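Uncharacterized protein (Pseudomonas aeruginosa, PDB 3LLB) probably takes part in magnesium and cobalt ion transport, this chain being the C-terminal transporter-associated domain of a CorC-like efflux protein. Local coordinates at residues Val19-Phe22 / Asn23-Gly27; Gly40-Met43 / Ser44-His48. All coordinates share one frame; numbering follows the deposited sequence.

Contact 1: Val19-Phe22 / Asn23-Gly27; sequences VDAF and NDFFG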
ATOM      1  N   VAL A  19       4.992   5.338   5.817  1.00  8.41           N
ATOM      2  CA  VAL A  19       3.624   5.570   6.224  1.00  9.91           C
ATOM      3  C   VAL A  19       3.311   7.090   6.445  1.00 10.46           C
ATOM      4  O   VAL A  19       2.214   7.553   6.079  1.00 10.20           O
ATOM      5  CB  VAL A  19       3.241   4.623   7.441  1.00 10.85           C
ATOM      6  CG1 VAL A  19       2.028   5.167   8.169  1.00 10.40           C
ATOM      7  CG2 VAL A  19       2.969   3.260   6.920  1.00 12.57           C
ATOM      8  N   ASP A  20       4.255   7.868   7.009  1.00 10.81           N
ATOM      9  CA  ASP A  20       4.093   9.340   7.200  1.00 12.17           C
ATOM     10  C   ASP A  20       3.824  10.063   5.867  1.00 10.58           C
ATOM     11  O   ASP A  20       2.908  10.913   5.749  1.00  9.21           O
ATOM     12  CB  ASP A  20       5.325   9.949   7.905  1.00 14.24           C
ATOM     13  CG  ASP A  20       6.687   9.474   7.278  1.00 20.29           C
ATOM     14  OD1 ASP A  20       7.062   9.924   6.146  1.00 26.90           O
ATOM     15  OD2 ASP A  20       7.409   8.663   7.923  1.00 29.85           O
ATOM     16  N   ALA A  21       4.605   9.684   4.859  1.00  8.80           N
ATOM     17  CA  ALA A  21       4.435  10.150   3.465  1.00  7.97           C
ATOM     18  C   ALA A  21       3.114   9.739   2.892  1.00  7.55           C
ATOM     19  O   ALA A  21       2.463  10.574   2.287  1.00  7.44           O
ATOM     20  CB  ALA A  21       5.530   9.639   2.635  1.00  7.35           C
ATOM     21  N   PHE A  22       2.722   8.465   3.067  1.00  7.55           N
ATOM     22  CA  PHE A  22       1.437   8.002   2.569  1.00  6.89           C
ATOM     23  C   PHE A  22       0.241   8.801   3.164  1.00  7.29           C
ATOM     24  O   PHE A  22      -0.645   9.217   2.430  1.00  7.39           O
ATOM     25  CB  PHE A  22       1.307   6.522   2.837  1.00  7.97           C
ATOM     26  CG  PHE A  22       0.051   5.896   2.308  1.00  6.47           C
ATOM     27  CD1 PHE A  22       0.059   5.208   1.119  1.00  6.28           C
ATOM     28  CD2 PHE A  22      -1.122   5.960   3.035  1.00  6.87           C
ATOM     29  CE1 PHE A  22      -1.110   4.640   0.624  1.00  8.03           C
ATOM     30  CE2 PHE A  22      -2.284   5.415   2.521  1.00  8.89           C
ATOM     31  CZ  PHE A  22      -2.236   4.710   1.315  1.00  7.67           C
ATOM     32  N   ASN A  23       0.205   8.964   4.486  1.00  7.94           N
ATOM     33  CA  ASN A  23      -0.856   9.721   5.157  1.00  8.09           C
ATOM     34  C   ASN A  23      -0.930  11.159   4.620  1.00  7.83           C
ATOM     35  O   ASN A  23      -1.990  11.730   4.489  1.00  7.95           O
ATOM     36  CB  ASN A  23      -0.650   9.769   6.658  1.00  7.18           C
ATOM     37  CG  ASN A  23      -0.856   8.460   7.328  1.00  6.64           C
ATOM     38  OD1 ASN A  23      -1.486   7.566   6.785  1.00  7.69           O
ATOM     39  ND2 ASN A  23      -0.309   8.327   8.542  1.00  8.32           N
ATOM     40  N   ASP A  24       0.221  11.740   4.340  1.00  8.12           N
ATOM     41  CA  ASP A  24       0.278  13.088   3.741  1.00  8.67           C
ATOM     42  C   ASP A  24      -0.300  13.201   2.344  1.00  8.37           C
ATOM     43  O   ASP A  24      -0.991  14.203   2.024  1.00  9.32           O
ATOM     44  CB  ASP A  24       1.707  13.639   3.807  1.00  8.45           C
ATOM     45  CG  ASP A  24       2.098  14.131   5.228  1.00 13.83           C
ATOM     46  OD1 ASP A  24       1.248  14.221   6.157  1.00 19.71           O
ATOM     47  OD2 ASP A  24       3.293  14.430   5.416  1.00 20.61           O
ATOM     48  N   PHE A  25      -0.078  12.190   1.532  1.00  8.99           N
ATOM     49  CA  PHE A  25      -0.621  12.133   0.205  1.00  8.40           C
ATOM     50  C   PHE A  25      -2.097  11.870   0.243  1.00  7.93           C
ATOM     51  O   PHE A  25      -2.847  12.504  -0.490  1.00  7.22           O
ATOM     52  CB  PHE A  25      -0.015  10.985  -0.616  1.00  8.55           C
ATOM     53  CG  PHE A  25       1.418  11.170  -1.089  1.00 10.70           C
ATOM     54  CD1 PHE A  25       1.791  12.168  -1.966  1.00 15.13           C
ATOM     55  CD2 PHE A  25       2.372  10.176  -0.763  1.00 11.83           C
ATOM     56  CE1 PHE A  25       3.132  12.245  -2.452  1.00 14.57           C
ATOM     57  CE2 PHE A  25       3.691  10.249  -1.209  1.00 12.53           C
ATOM     58  CZ  PHE A  25       4.079  11.286  -2.044  1.00 14.41           C
ATOM     59  N   PHE A  26      -2.521  10.906   1.049  1.00  7.76           N
ATOM     60  CA  PHE A  26      -3.884  10.402   0.924  1.00  7.66           C
ATOM     61  C   PHE A  26      -4.881  10.756   2.042  1.00  9.83           C
ATOM     62  O   PHE A  26      -6.031  10.402   1.970  1.00 11.02           O
ATOM     63  CB  PHE A  26      -3.826   8.871   0.647  1.00  7.46           C
ATOM     64  CG  PHE A  26      -2.946   8.508  -0.546  1.00  8.93           C
ATOM     65  CD1 PHE A  26      -3.297   8.913  -1.814  1.00  8.96           C
ATOM     66  CD2 PHE A  26      -1.801   7.762  -0.400  1.00  7.84           C
ATOM     67  CE1 PHE A  26      -2.526   8.635  -2.885  1.00  7.27           C
ATOM     68  CE2 PHE A  26      -1.033   7.469  -1.483  1.00  4.49           C
ATOM     69  CZ  PHE A  26      -1.376   7.918  -2.715  1.00  6.72           C
ATOM     70  N   GLY A  27      -4.444  11.445   3.074  1.00 10.42           N
ATOM     71  CA  GLY A  27      -5.354  11.907   4.083  1.00 11.54           C
ATOM     72  C   GLY A  27      -5.712  10.854   5.092  1.00 11.44           C
ATOM     73  O   GLY A  27      -6.541  11.100   5.976  1.00 14.47           O
TER
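F22 and F26, one helical turn apart, meet as an edge-to-face aromatic pair, the edge of F26 turned to the face of F22. From F22 CB, which sits 3.1 Å from the amide N of N23, the side chain runs on with CG anti to its own backbone N (chi1 -177°), which sets CG beside the F22 carbonyl carbon, on the side where F26 sits one turn on. F22 CG has F26 CD2 at 3.8 Å. Further out, F22 CD1 and CE1 both face the CD2-CE2 edge of F26, CE1 coming within 3.4 Å of F26 CD2; F22 CE2 and CZ also have F26 CD2 as their neighbour, while F22 CD2 lies nearest N23 N. F26 CD2 therefore stands over the centre of the F22 ring, and the two ring planes make 58°. Both rings turn to the antiparallel sheet of this transporter-associated domain, touching V13 and L78, while F11 adds a second edge-to-face partner to F26. F25 CB covers one face of the F26 ring, and the F25 ring reaches back to A21, with CD2 3.1 Å from A21 O. The helix 19-26 is held by i to i+4 hydrogen bonds such as F26 N to F22 O, 2.9 Å. The amide of N23 crosses V19, ND2 lying 3.9 Å from V19 CG1; ND2 is gripped by the carbonyl of F30 and OD1 by the hydroxyl of S28. G27, with positive phi, ends the helix, its N hydrogen-bonded to N23 O.

Contact 2: Gly40-Met43 / Ser44-His48; sequences GLVM and SAFGH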
ATOM      1  N   GLY A  40       5.042  -2.941   4.852  1.00 10.11           N
ATOM      2  CA  GLY A  40       4.796  -3.390   6.236  1.00 10.79           C
ATOM      3  C   GLY A  40       3.347  -3.323   6.711  1.00 11.67           C
ATOM      4  O   GLY A  40       2.888  -4.229   7.360  1.00 14.19           O
ATOM      5  N   LEU A  41       2.637  -2.247   6.398  1.00 11.62           N
ATOM      6  CA  LEU A  41       1.224  -2.122   6.712  1.00 11.23           C
ATOM      7  C   LEU A  41       0.460  -3.249   6.027  1.00 11.40           C
ATOM      8  O   LEU A  41      -0.346  -3.940   6.662  1.00 10.74           O
ATOM      9  CB  LEU A  41       0.728  -0.777   6.218  1.00 11.97           C
ATOM     10  CG  LEU A  41      -0.732  -0.348   6.382  1.00 13.36           C
ATOM     11  CD1 LEU A  41      -1.169  -0.330   7.850  1.00 14.78           C
ATOM     12  CD2 LEU A  41      -0.846   0.991   5.680  1.00 12.28           C
ATOM     13  N   VAL A  42       0.688  -3.417   4.721  1.00 11.14           N
ATOM     14  CA  VAL A  42      -0.019  -4.430   3.930  1.00 12.97           C
ATOM     15  C   VAL A  42       0.356  -5.866   4.354  1.00 13.18           C
ATOM     16  O   VAL A  42      -0.515  -6.728   4.507  1.00 12.17           O
ATOM     17  CB  VAL A  42       0.184  -4.151   2.398  1.00 12.05           C
ATOM     18  CG1 VAL A  42      -0.088  -5.327   1.569  1.00 14.44           C
ATOM     19  CG2 VAL A  42      -0.671  -2.934   1.924  1.00 14.56           C
ATOM     20  N   MET A  43       1.651  -6.125   4.565  1.00 14.90           N
ATOM     21  CA  MET A  43       2.114  -7.498   4.890  1.00 17.38           C
ATOM     22  C   MET A  43       1.573  -7.888   6.233  1.00 18.34           C
ATOM     23  O   MET A  43       1.213  -9.043   6.467  1.00 21.02           O
ATOM     24  CB  MET A  43       3.667  -7.679   4.787  1.00 17.59           C
ATOM     25  CG  MET A  43       4.120  -8.013   3.417  1.00 19.13           C
ATOM     26  SD  MET A  43       5.901  -8.187   3.218  1.00 21.68           S
ATOM     27  CE  MET A  43       6.003  -9.768   3.970  1.00 23.24           C
ATOM     28  N   SER A  44       1.431  -6.944   7.139  1.00 19.47           N
ATOM     29  CA  SER A  44       0.840  -7.274   8.423  1.00 19.68           C
ATOM     30  C   SER A  44      -0.632  -7.637   8.292  1.00 18.36           C
ATOM     31  O   SER A  44      -1.075  -8.581   8.911  1.00 19.00           O
ATOM     32  CB  SER A  44       0.991  -6.097   9.344  1.00 20.21           C
ATOM     33  OG  SER A  44      -0.071  -5.164   9.177  1.00 24.37           O
ATOM     34  N   ALA A  45      -1.366  -6.897   7.469  1.00 16.45           N
ATOM     35  CA  ALA A  45      -2.779  -7.147   7.203  1.00 14.94           C
ATOM     36  C   ALA A  45      -3.038  -8.486   6.524  1.00 14.44           C
ATOM     37  O   ALA A  45      -3.947  -9.192   6.897  1.00 15.43           O
ATOM     38  CB  ALA A  45      -3.364  -6.033   6.402  1.00 15.08           C
ATOM     39  N   PHE A  46      -2.192  -8.886   5.593  1.00 12.83           N
ATOM     40  CA  PHE A  46      -2.222 -10.237   5.006  1.00 12.59           C
ATOM     41  C   PHE A  46      -1.729 -11.301   6.008  1.00 11.19           C
ATOM     42  O   PHE A  46      -2.283 -12.392   6.068  1.00 11.04           O
ATOM     43  CB  PHE A  46      -1.364 -10.331   3.702  1.00 11.62           C
ATOM     44  CG  PHE A  46      -1.976  -9.653   2.495  1.00 12.18           C
ATOM     45  CD1 PHE A  46      -3.183 -10.078   1.993  1.00 14.28           C
ATOM     46  CD2 PHE A  46      -1.334  -8.588   1.864  1.00 12.86           C
ATOM     47  CE1 PHE A  46      -3.754  -9.460   0.892  1.00 15.73           C
ATOM     48  CE2 PHE A  46      -1.915  -7.941   0.730  1.00 14.69           C
ATOM     49  CZ  PHE A  46      -3.121  -8.390   0.246  1.00 15.62           C
ATOM     50  N   GLY A  47      -0.662 -11.003   6.762  1.00 10.35           N
ATOM     51  CA  GLY A  47      -0.018 -12.003   7.626  1.00 11.07           C
ATOM     52  C   GLY A  47       0.815 -13.024   6.894  1.00 10.64           C
ATOM     53  O   GLY A  47       1.216 -14.024   7.469  1.00 10.78           O
ATOM     54  N   HIS A  48       1.026 -12.813   5.592  1.00 10.63           N
ATOM     55  CA  HIS A  48       1.852 -13.665   4.721  1.00 10.78           C
ATOM     56  C   HIS A  48       2.382 -12.776   3.616  1.00  9.29           C
ATOM     57  O   HIS A  48       1.881 -11.640   3.451  1.00 12.03           O
ATOM     58  CB  HIS A  48       1.096 -14.900   4.133  1.00 11.18           C
ATOM     59  CG  HIS A  48      -0.147 -14.548   3.371  1.00 12.19           C
ATOM     60  ND1 HIS A  48      -0.158 -14.295   2.017  1.00 14.33           N
ATOM     61  CD2 HIS A  48      -1.423 -14.394   3.786  1.00 10.81           C
ATOM     62  CE1 HIS A  48      -1.383 -13.999   1.630  1.00 11.19           C
ATOM     63  NE2 HIS A  48      -2.166 -14.046   2.682  1.00 14.70           N
TER
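From G40 to G47 the backbone makes consecutive i to i+4 hydrogen bonds, S44 N to G40 O, A45 N to L41 O, F46 N to V42 O and G47 N to M43 O, the last measuring 2.7 Å. S44 adds a side-chain hydrogen bond: OG, set between its backbone N and carbonyl carbon (chi1 86°), turns back along the helix and gives its proton to L41 O at 2.8 Å. That carbonyl thus accepts twice, from S44 OG and from A45 N. Both donors come from the same face of its plane. V42 and F46 run alongside each other in the same direction. The V42 CG1 methyl, anti to the backbone N, meets the rim of the F46 ring near its plane, 3.3 Å from F46 CE2 and 3.5 Å from F46 CD2, a tight fit of methyl against ring edge. This apolar side of the helix 38-46 packs on the antiparallel sheet of the transporter-associated domain: V42 touches F63 and L76, F46 touches V56 and V65, and L41 and A45 both reach L58. M43 packs against V73 on the same sheet. After F46 the helix stops at G47, whose positive phi (75°) favours glycine and takes the chain out of the helix. H48 follows in an extended conformation, and F46 CB sits 3.9 Å over one face of the H48 imidazole, nearer its border than its centre, while the H48 side chain also touches E54.

Coming from the N terminus, the chain lays down strands 3-5 and 11-14 before entering the helix 19-26, where contact 1 lies. The connection through F30 and F35 then leads to the helix 38-46 and contact 2, and strands 55-58, 61-68 and 73-80 follow. Each contact is a local turn within one helix, so neither closes a long loop; they come in series, without nesting or crossing. The centres of contact 1 and contact 2 are about 18 Å apart, and the two do not touch. F30 and F35 link them indirectly, meeting V19 of the first and L41 of the second. Both helices also pack on strand 73-80, through L78 and through L76 and V73.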